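Local coordinates for protein thioredoxin (PDB 6MOS) that probably acts as a thiol-disulfide oxidoreductase of the thioredoxin family that would use its CxxC disulfide at a helix start, at residues Val82-Lys87 with Asn105-Tyr110. Residues are numbered along the deposited sequence; the frame is centred on the assembly and turned at random.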
loop_
_atom_site.group_PDB
_atom_site.type_symbol
_atom_site.label_atom_id
_atom_site.label_comp_id
_atom_site.label_asym_id
_atom_site.label_seq_id
_atom_site.Cartn_x
_atom_site.Cartn_y
_atom_site.Cartn_z
ATOM N N VAL A 82 3.644 -1.398 0.984
ATOM C CA VAL A 82 2.230 -1.344 0.626
ATOM C C VAL A 82 1.500 -2.386 1.455
ATOM O O VAL A 82 1.900 -3.552 1.483
ATOM C CB VAL A 82 2.003 -1.586 -0.879
ATOM C CG1 VAL A 82 0.516 -1.613 -1.178
ATOM C CG2 VAL A 82 2.666 -0.497 -1.695
ATOM N N ILE A 83 0.437 -1.969 2.144
ATOM C CA ILE A 83 -0.385 -2.901 2.901
ATOM C C ILE A 83 -1.800 -2.787 2.360
ATOM O O ILE A 83 -2.341 -1.682 2.271
ATOM C CB ILE A 83 -0.341 -2.617 4.414
ATOM C CG1 ILE A 83 1.097 -2.708 4.942
ATOM C CG2 ILE A 83 -1.201 -3.616 5.177
ATOM C CD1 ILE A 83 1.189 -2.591 6.447
ATOM N N ILE A 84 -2.374 -3.911 1.936
ATOM C CA ILE A 84 -3.777 -3.965 1.540
ATOM C C ILE A 84 -4.578 -4.494 2.722
ATOM O O ILE A 84 -4.202 -5.500 3.338
ATOM C CB ILE A 84 -3.964 -4.839 0.287
ATOM C CG1 ILE A 84 -3.039 -4.343 -0.834
ATOM C CG2 ILE A 84 -5.412 -4.804 -0.161
ATOM C CD1 ILE A 84 -3.018 -5.234 -2.062
ATOM N N LEU A 85 -5.663 -3.807 3.069
ATOM C CA LEU A 85 -6.460 -4.201 4.218
ATOM C C LEU A 85 -7.930 -4.275 3.842
ATOM O O LEU A 85 -8.386 -3.632 2.892
ATOM C CB LEU A 85 -6.295 -3.233 5.402
ATOM C CG LEU A 85 -4.882 -3.037 5.952
ATOM C CD1 LEU A 85 -4.262 -1.774 5.373
ATOM C CD2 LEU A 85 -4.874 -3.003 7.467
ATOM N N ASP A 86 -8.664 -5.060 4.626
ATOM C CA ASP A 86 -10.115 -5.145 4.537
ATOM C C ASP A 86 -10.652 -5.264 5.954
ATOM O O ASP A 86 -10.328 -6.227 6.655
ATOM C CB ASP A 86 -10.546 -6.342 3.692
ATOM C CG ASP A 86 -12.045 -6.409 3.490
ATOM O OD1 ASP A 86 -12.732 -5.399 3.761
ATOM O OD2 ASP A 86 -12.533 -7.471 3.054
ATOM N N LYS A 87 -11.467 -4.296 6.374
ATOM C CA LYS A 87 -11.991 -4.258 7.743
ATOM C C LYS A 87 -10.847 -4.251 8.756
ATOM O O LYS A 87 -10.880 -4.953 9.769
ATOM C CB LYS A 87 -12.951 -5.427 8.004
ATOM C CG LYS A 87 -13.837 -5.266 9.241
ATOM C CD LYS A 87 -13.695 -6.458 10.192
ATOM C CE LYS A 87 -14.596 -6.309 11.418
ATOM N NZ LYS A 87 -16.029 -6.113 11.046
ATOM N N ASN A 105 -2.475 -7.241 -8.966
ATOM C CA ASN A 105 -2.915 -8.626 -9.051
ATOM C C ASN A 105 -3.562 -9.084 -7.750
ATOM O O ASN A 105 -4.571 -9.798 -7.771
ATOM C CB ASN A 105 -1.736 -9.522 -9.415
ATOM C CG ASN A 105 -2.167 -10.757 -10.153
ATOM O OD1 ASN A 105 -2.071 -11.870 -9.629
ATOM N ND2 ASN A 105 -2.664 -10.573 -11.376
ATOM N N THR A 106 -3.002 -8.678 -6.606
ATOM C CA THR A 106 -3.577 -9.076 -5.324
ATOM C C THR A 106 -4.939 -8.430 -5.116
ATOM O O THR A 106 -5.876 -9.085 -4.637
ATOM C CB THR A 106 -2.627 -8.713 -4.176
ATOM O OG1 THR A 106 -1.414 -9.466 -4.299
ATOM C CG2 THR A 106 -3.261 -9.012 -2.827
ATOM N N ILE A 107 -5.068 -7.150 -5.477
ATOM C CA ILE A 107 -6.351 -6.471 -5.339
ATOM C C ILE A 107 -7.401 -7.150 -6.208
ATOM O O ILE A 107 -8.533 -7.388 -5.770
ATOM C CB ILE A 107 -6.206 -4.974 -5.673
ATOM C CG1 ILE A 107 -5.257 -4.305 -4.685
ATOM C CG2 ILE A 107 -7.553 -4.282 -5.660
ATOM C CD1 ILE A 107 -5.118 -2.793 -4.870
ATOM N N GLU A 108 -7.031 -7.514 -7.440
ATOM C CA GLU A 108 -7.999 -8.152 -8.329
ATOM C C GLU A 108 -8.390 -9.536 -7.829
ATOM O O GLU A 108 -9.584 -9.871 -7.791
ATOM C CB GLU A 108 -7.443 -8.219 -9.750
ATOM C CG GLU A 108 -7.616 -6.906 -10.484
ATOM C CD GLU A 108 -7.259 -6.984 -11.953
ATOM O OE1 GLU A 108 -6.460 -7.868 -12.329
ATOM O OE2 GLU A 108 -7.781 -6.153 -12.731
ATOM N N ARG A 109 -7.413 -10.344 -7.418
ATOM C CA ARG A 109 -7.728 -11.675 -6.905
ATOM C C ARG A 109 -8.601 -11.596 -5.663
ATOM O O ARG A 109 -9.556 -12.372 -5.517
ATOM C CB ARG A 109 -6.446 -12.450 -6.599
ATOM C CG ARG A 109 -5.602 -12.811 -7.815
ATOM C CD ARG A 109 -4.791 -14.077 -7.567
ATOM N NE ARG A 109 -4.296 -14.156 -6.195
ATOM C CZ ARG A 109 -3.176 -13.579 -5.768
ATOM N NH1 ARG A 109 -2.434 -12.869 -6.607
ATOM N NH2 ARG A 109 -2.805 -13.707 -4.498
ATOM N N TYR A 110 -8.293 -10.665 -4.749
ATOM C CA TYR A 110 -9.102 -10.540 -3.542
ATOM C C TYR A 110 -10.532 -10.138 -3.873
ATOM O O TYR A 110 -11.488 -10.672 -3.295
ATOM C CB TYR A 110 -8.482 -9.533 -2.572
ATOM C CG TYR A 110 -9.233 -9.473 -1.258
ATOM C CD1 TYR A 110 -9.090 -10.482 -0.311
ATOM C CD2 TYR A 110 -10.098 -8.428 -0.977
ATOM C CE1 TYR A 110 -9.771 -10.441 0.879
ATOM C CE2 TYR A 110 -10.791 -8.376 0.220
ATOM C CZ TYR A 110 -10.618 -9.384 1.142
ATOM O OH TYR A 110 -11.302 -9.330 2.331
#
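With CG set anti to the backbone N in both Asp-86 (chi1 -176°) and Tyr-110 (chi1 -175°), the carboxylate is directed toward the helix and the phenol toward the strand, so that OD2 and OH meet between the sheet and the C-terminal helix. The contact reads as a hydrogen bond from OH of Tyr-110 to OD2 of Asp-86, but at 2.3 Å the pair is implausibly close, and the bond as modelled is doubtful. The carboxylate oxygen sits at the edge of the ring, in its plane, while the carboxylate itself is turned 82° against the ring. Tyrosine suits this place because its long, flat side chain spans the distance from helix to strand end and still carries a hydroxyl at its tip; it also touches Ile-91 and Met-28.

Deeper in, the atoms that touch are all carbon. Ile-84 has CG1 beside its backbone N (chi1 -54°) and an extended chain beyond, which carries CD1 to CG1 of Ile-107 at 3.6 Å and to CG2 of Thr-106 at 3.9 Å. Thr-106 can line this buried face because it turns its methyl to the isoleucine, while OG1 is satisfied by the carbonyl O of Glu-102 one helical turn back. Ile-107, beta-branched and wholly apolar, also touches Ile-30 of strand 29-34 and Ile-51 and Phe-55 of helix 39-55.

Strand 82-86 and helix 105-110 run almost parallel, 12° apart, their axes 10.4 Å from each other at closest approach. Here the last helix of the thioredoxin fold lies on one face of the central sheet. Hydrocarbon contact thus joins the two elements inside, and a polar pair meets at the partly exposed strand end, where any effect on the carboxylate would depend on the true distance.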